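Local structure of E3 ubiquitin ligase RavN (Legionella pneumophila, 5MIY) at residues A[50-61]-A[100-108]. The protein acts as an E3 ubiquitin ligase, a Legionella effector that probably promotes the transfer of ubiquitin onto target proteins. Numbering follows the deposited sequence.
Sequences SDPTTHAEKYWP and PDKTEPKQF. With SO4 (sulfate ion), chain F.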
loop_
_atom_site.group_PDB
_atom_site.type_symbol
_atom_site.label_atom_id
_atom_site.label_comp_id
_atom_site.label_asym_id
_atom_site.label_seq_id
_atom_site.Cartn_x
_atom_site.Cartn_y
_atom_site.Cartn_z
ATOM N N SER A 50 -7.930 0.422 -7.036
ATOM C CA SER A 50 -8.108 0.563 -5.597
ATOM C C SER A 50 -7.077 -0.316 -4.910
ATOM O O SER A 50 -6.444 -1.171 -5.536
ATOM C CB SER A 50 -9.515 0.163 -5.163
ATOM O OG SER A 50 -9.718 -1.219 -5.392
ATOM N N ASP A 51 -6.922 -0.096 -3.612
ATOM C CA ASP A 51 -6.025 -0.914 -2.810
ATOM C C ASP A 51 -6.541 -2.349 -2.767
ATOM O O ASP A 51 -7.733 -2.562 -2.526
ATOM C CB ASP A 51 -5.925 -0.344 -1.400
ATOM C CG ASP A 51 -5.216 -1.278 -0.449
ATOM O OD1 ASP A 51 -4.037 -1.601 -0.708
ATOM O OD2 ASP A 51 -5.838 -1.696 0.550
ATOM N N PRO A 52 -5.684 -3.351 -2.998
ATOM C CA PRO A 52 -6.181 -4.741 -3.066
ATOM C C PRO A 52 -6.964 -5.241 -1.849
ATOM O O PRO A 52 -8.020 -5.859 -2.026
ATOM C CB PRO A 52 -4.888 -5.540 -3.284
ATOM C CG PRO A 52 -4.035 -4.618 -4.089
ATOM C CD PRO A 52 -4.311 -3.229 -3.521
ATOM N N THR A 53 -6.487 -5.008 -0.621
ATOM C CA THR A 53 -7.128 -5.633 0.536
ATOM C C THR A 53 -8.287 -4.825 1.116
ATOM O O THR A 53 -9.157 -5.406 1.773
ATOM C CB THR A 53 -6.104 -5.900 1.649
ATOM O OG1 THR A 53 -5.523 -4.666 2.093
ATOM C CG2 THR A 53 -5.004 -6.838 1.156
ATOM N N THR A 54 -8.332 -3.507 0.913
ATOM C CA THR A 54 -9.415 -2.698 1.461
ATOM C C THR A 54 -10.299 -2.068 0.397
ATOM O O THR A 54 -11.375 -1.559 0.736
ATOM C CB THR A 54 -8.869 -1.571 2.356
ATOM O OG1 THR A 54 -8.212 -0.584 1.548
ATOM C CG2 THR A 54 -7.905 -2.113 3.415
ATOM N N HIS A 55 -9.869 -2.074 -0.866
ATOM C CA HIS A 55 -10.533 -1.382 -1.967
ATOM C C HIS A 55 -10.638 0.121 -1.726
ATOM O O HIS A 55 -11.482 0.794 -2.326
ATOM C CB HIS A 55 -11.907 -1.998 -2.260
ATOM C CG HIS A 55 -11.824 -3.371 -2.852
ATOM N ND1 HIS A 55 -12.916 -4.203 -2.977
ATOM C CD2 HIS A 55 -10.770 -4.059 -3.353
ATOM C CE1 HIS A 55 -12.540 -5.342 -3.532
ATOM N NE2 HIS A 55 -11.240 -5.280 -3.768
ATOM N N ALA A 56 -9.786 0.666 -0.859
ATOM C CA ALA A 56 -9.706 2.111 -0.710
ATOM C C ALA A 56 -9.219 2.743 -2.010
ATOM O O ALA A 56 -8.306 2.233 -2.666
ATOM C CB ALA A 56 -8.776 2.483 0.449
ATOM N N GLU A 57 -9.848 3.853 -2.393
ATOM C CA GLU A 57 -9.447 4.557 -3.604
ATOM C C GLU A 57 -8.454 5.675 -3.335
ATOM O O GLU A 57 -7.784 6.128 -4.269
ATOM C CB GLU A 57 -10.679 5.119 -4.325
ATOM C CG GLU A 57 -11.575 4.039 -4.888
ATOM C CD GLU A 57 -12.628 4.579 -5.831
ATOM O OE1 GLU A 57 -12.300 5.433 -6.685
ATOM O OE2 GLU A 57 -13.787 4.142 -5.715
ATOM N N LYS A 58 -8.340 6.119 -2.090
ATOM C CA LYS A 58 -7.439 7.192 -1.702
ATOM C C LYS A 58 -6.311 6.614 -0.861
ATOM O O LYS A 58 -6.529 5.695 -0.067
ATOM C CB LYS A 58 -8.185 8.277 -0.913
ATOM C CG LYS A 58 -9.392 8.859 -1.641
ATOM C CD LYS A 58 -9.884 10.135 -0.970
ATOM C CE LYS A 58 -10.963 10.825 -1.805
ATOM N NZ LYS A 58 -10.526 11.091 -3.209
ATOM N N TYR A 59 -5.104 7.149 -1.039
ATOM C CA TYR A 59 -3.954 6.670 -0.286
ATOM C C TYR A 59 -2.970 7.813 -0.076
ATOM O O TYR A 59 -2.987 8.817 -0.794
ATOM C CB TYR A 59 -3.256 5.498 -0.996
ATOM C CG TYR A 59 -2.603 5.886 -2.303
ATOM C CD1 TYR A 59 -3.320 5.855 -3.495
ATOM C CD2 TYR A 59 -1.269 6.275 -2.353
ATOM C CE1 TYR A 59 -2.743 6.212 -4.683
ATOM C CE2 TYR A 59 -0.675 6.629 -3.553
ATOM C CZ TYR A 59 -1.422 6.594 -4.715
ATOM O OH TYR A 59 -0.853 6.939 -5.922
ATOM N N TRP A 60 -2.093 7.633 0.912
ATOM C CA TRP A 60 -1.016 8.569 1.196
ATOM C C TRP A 60 0.300 7.849 0.929
ATOM O O TRP A 60 0.594 6.852 1.606
ATOM C CB TRP A 60 -1.078 9.064 2.649
ATOM C CG TRP A 60 -2.284 9.942 2.959
ATOM C CD1 TRP A 60 -2.342 11.304 2.915
ATOM C CD2 TRP A 60 -3.593 9.499 3.352
ATOM N NE1 TRP A 60 -3.603 11.738 3.263
ATOM C CE2 TRP A 60 -4.390 10.650 3.531
ATOM C CE3 TRP A 60 -4.168 8.241 3.564
ATOM C CZ2 TRP A 60 -5.733 10.579 3.910
ATOM C CZ3 TRP A 60 -5.495 8.171 3.944
ATOM C CH2 TRP A 60 -6.265 9.338 4.118
ATOM N N PRO A 61 1.102 8.279 -0.043
ATOM C CA PRO A 61 2.371 7.592 -0.309
ATOM C C PRO A 61 3.355 7.744 0.841
ATOM O O PRO A 61 3.421 8.781 1.502
ATOM C CB PRO A 61 2.892 8.281 -1.577
ATOM C CG PRO A 61 2.165 9.582 -1.643
ATOM C CD PRO A 61 0.830 9.347 -1.018
ATOM N N PRO A 100 -2.298 12.708 7.968
ATOM C CA PRO A 100 -3.160 12.400 6.818
ATOM C C PRO A 100 -4.424 13.240 6.776
ATOM O O PRO A 100 -4.898 13.569 5.681
ATOM C CB PRO A 100 -3.473 10.910 7.007
ATOM C CG PRO A 100 -3.331 10.685 8.478
ATOM C CD PRO A 100 -2.257 11.611 8.950
ATOM N N ASP A 101 -4.981 13.608 7.932
ATOM C CA ASP A 101 -6.176 14.443 7.942
ATOM C C ASP A 101 -5.876 15.899 7.605
ATOM O O ASP A 101 -6.816 16.688 7.482
ATOM C CB ASP A 101 -6.878 14.345 9.300
ATOM C CG ASP A 101 -7.551 12.994 9.514
ATOM O OD1 ASP A 101 -7.801 12.284 8.510
ATOM O OD2 ASP A 101 -7.823 12.635 10.680
ATOM N N LYS A 102 -4.601 16.265 7.445
ATOM C CA LYS A 102 -4.210 17.580 6.954
ATOM C C LYS A 102 -3.355 17.504 5.690
ATOM O O LYS A 102 -2.748 18.510 5.303
ATOM C CB LYS A 102 -3.467 18.356 8.049
ATOM C CG LYS A 102 -4.135 18.276 9.421
ATOM C CD LYS A 102 -4.357 19.654 10.041
ATOM C CE LYS A 102 -4.784 19.527 11.500
ATOM N NZ LYS A 102 -3.980 18.476 12.206
ATOM N N THR A 103 -3.297 16.351 5.027
ATOM C CA THR A 103 -2.564 16.209 3.776
ATOM C C THR A 103 -3.499 15.604 2.741
ATOM O O THR A 103 -4.229 14.657 3.041
ATOM C CB THR A 103 -1.317 15.326 3.945
ATOM O OG1 THR A 103 -0.477 15.874 4.971
ATOM C CG2 THR A 103 -0.516 15.239 2.640
ATOM N N GLU A 104 -3.490 16.161 1.543
ATOM C CA GLU A 104 -4.383 15.669 0.506
ATOM C C GLU A 104 -3.880 14.307 0.052
ATOM O O GLU A 104 -2.708 14.192 -0.323
ATOM C CB GLU A 104 -4.435 16.640 -0.664
ATOM C CG GLU A 104 -5.485 16.296 -1.707
ATOM C CD GLU A 104 -6.058 17.531 -2.368
ATOM O OE1 GLU A 104 -5.365 18.570 -2.393
ATOM O OE2 GLU A 104 -7.207 17.465 -2.851
ATOM N N PRO A 105 -4.695 13.256 0.108
ATOM C CA PRO A 105 -4.255 11.960 -0.419
ATOM C C PRO A 105 -4.226 11.986 -1.937
ATOM O O PRO A 105 -4.760 12.887 -2.590
ATOM C CB PRO A 105 -5.310 10.980 0.104
ATOM C CG PRO A 105 -6.548 11.830 0.271
ATOM C CD PRO A 105 -6.054 13.195 0.682
ATOM N N LYS A 106 -3.567 10.981 -2.497
ATOM C CA LYS A 106 -3.678 10.677 -3.914
ATOM C C LYS A 106 -4.819 9.690 -4.127
ATOM O O LYS A 106 -5.398 9.159 -3.178
ATOM C CB LYS A 106 -2.355 10.129 -4.449
ATOM C CG LYS A 106 -1.195 11.082 -4.263
ATOM C CD LYS A 106 -0.112 10.851 -5.291
ATOM C CE LYS A 106 0.622 12.148 -5.603
ATOM N NZ LYS A 106 1.051 12.211 -7.034
ATOM N N GLN A 107 -5.155 9.461 -5.393
ATOM C CA GLN A 107 -6.259 8.579 -5.752
ATOM C C GLN A 107 -5.774 7.557 -6.762
ATOM O O GLN A 107 -5.029 7.903 -7.682
ATOM C CB GLN A 107 -7.429 9.352 -6.352
ATOM C CG GLN A 107 -8.715 9.269 -5.558
ATOM C CD GLN A 107 -9.906 9.779 -6.347
ATOM O OE1 GLN A 107 -10.075 10.984 -6.521
ATOM N NE2 GLN A 107 -10.734 8.861 -6.838
ATOM N N PHE A 108 -6.179 6.302 -6.571
ATOM C CA PHE A 108 -5.915 5.290 -7.586
ATOM C C PHE A 108 -6.568 5.715 -8.892
ATOM O O PHE A 108 -7.626 6.354 -8.898
ATOM C CB PHE A 108 -6.442 3.923 -7.139
ATOM C CG PHE A 108 -5.568 3.242 -6.116
ATOM C CD1 PHE A 108 -4.467 2.490 -6.505
ATOM C CD2 PHE A 108 -5.844 3.361 -4.760
ATOM C CE1 PHE A 108 -3.656 1.864 -5.552
ATOM C CE2 PHE A 108 -5.042 2.740 -3.807
ATOM C CZ PHE A 108 -3.948 1.987 -4.206
HETATM S S SO4 F . -11.958 5.781 -0.146
HETATM O O1 SO4 F . -12.045 4.852 -1.267
HETATM O O2 SO4 F . -12.796 5.295 0.948
HETATM O O3 SO4 F . -12.431 7.099 -0.568
HETATM O O4 SO4 F . -10.573 5.880 0.308
#
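Tyr59 and Lys106 form the hydrogen-bonded pair of a short antiparallel ladder: Tyr59 N donates to Lys106 O (2.9 Å) and Lys106 N to Tyr59 O (2.8 Å). Just past the neighbouring non-hydrogen-bonded pair, Lys58 with Gln107, Phe108 N bonds to Glu57 O. The Lys58 and Gln107 side chains share one face of the sheet, where Lys58 NZ lies 3.3 Å from Gln107 OE1. A sulfate, probably from the crystallisation liquor, is held at the backbone by Glu57 N and, over a longer bond, Lys58 N.

The Trp60 indole is sandwiched between two prolines: Pro100 CB and Pro105 CB make CH-pi contacts with opposite faces of its five-membered ring, 3.8 and 3.7 Å from the centroid. At the edge of the ring, Trp60 NE1 donates to Thr103 O in a nearly straight bond (3.0 Å, 167° at the hydrogen); the acceptor lies in the indole plane, although the donor stands above the carbonyl plane. Tyr59 turns its edge to the face of Phe108, with centroids 4.8 Å apart and planes at 51°. The face of Phe108 turned away from Tyr59 is covered by the backbone of Ser50 and Asp51, with Asp51 N 3.4 Å from Phe108 CE2. Tyr59 CG lies between its backbone N and carbonyl carbon (chi1 67°), which brings one ring face under Lys106 CB. Asp51 OD2 accepts from Thr54 N (an Asx motif) and from Thr54 OG1, which itself accepts from Ala56 N in an ST turn.

Strand 106-107 thus edges a four-stranded antiparallel sheet, beside strand 58-61, which pairs on its far side with strand 25-32 through Trp60 and Leu28. Tyr27 of that strand meets the Tyr59 ring and bonds to Asp51 OD1, while Pro100 packs on Phe36 of strand 35-41 and Val92 of helix 89-96.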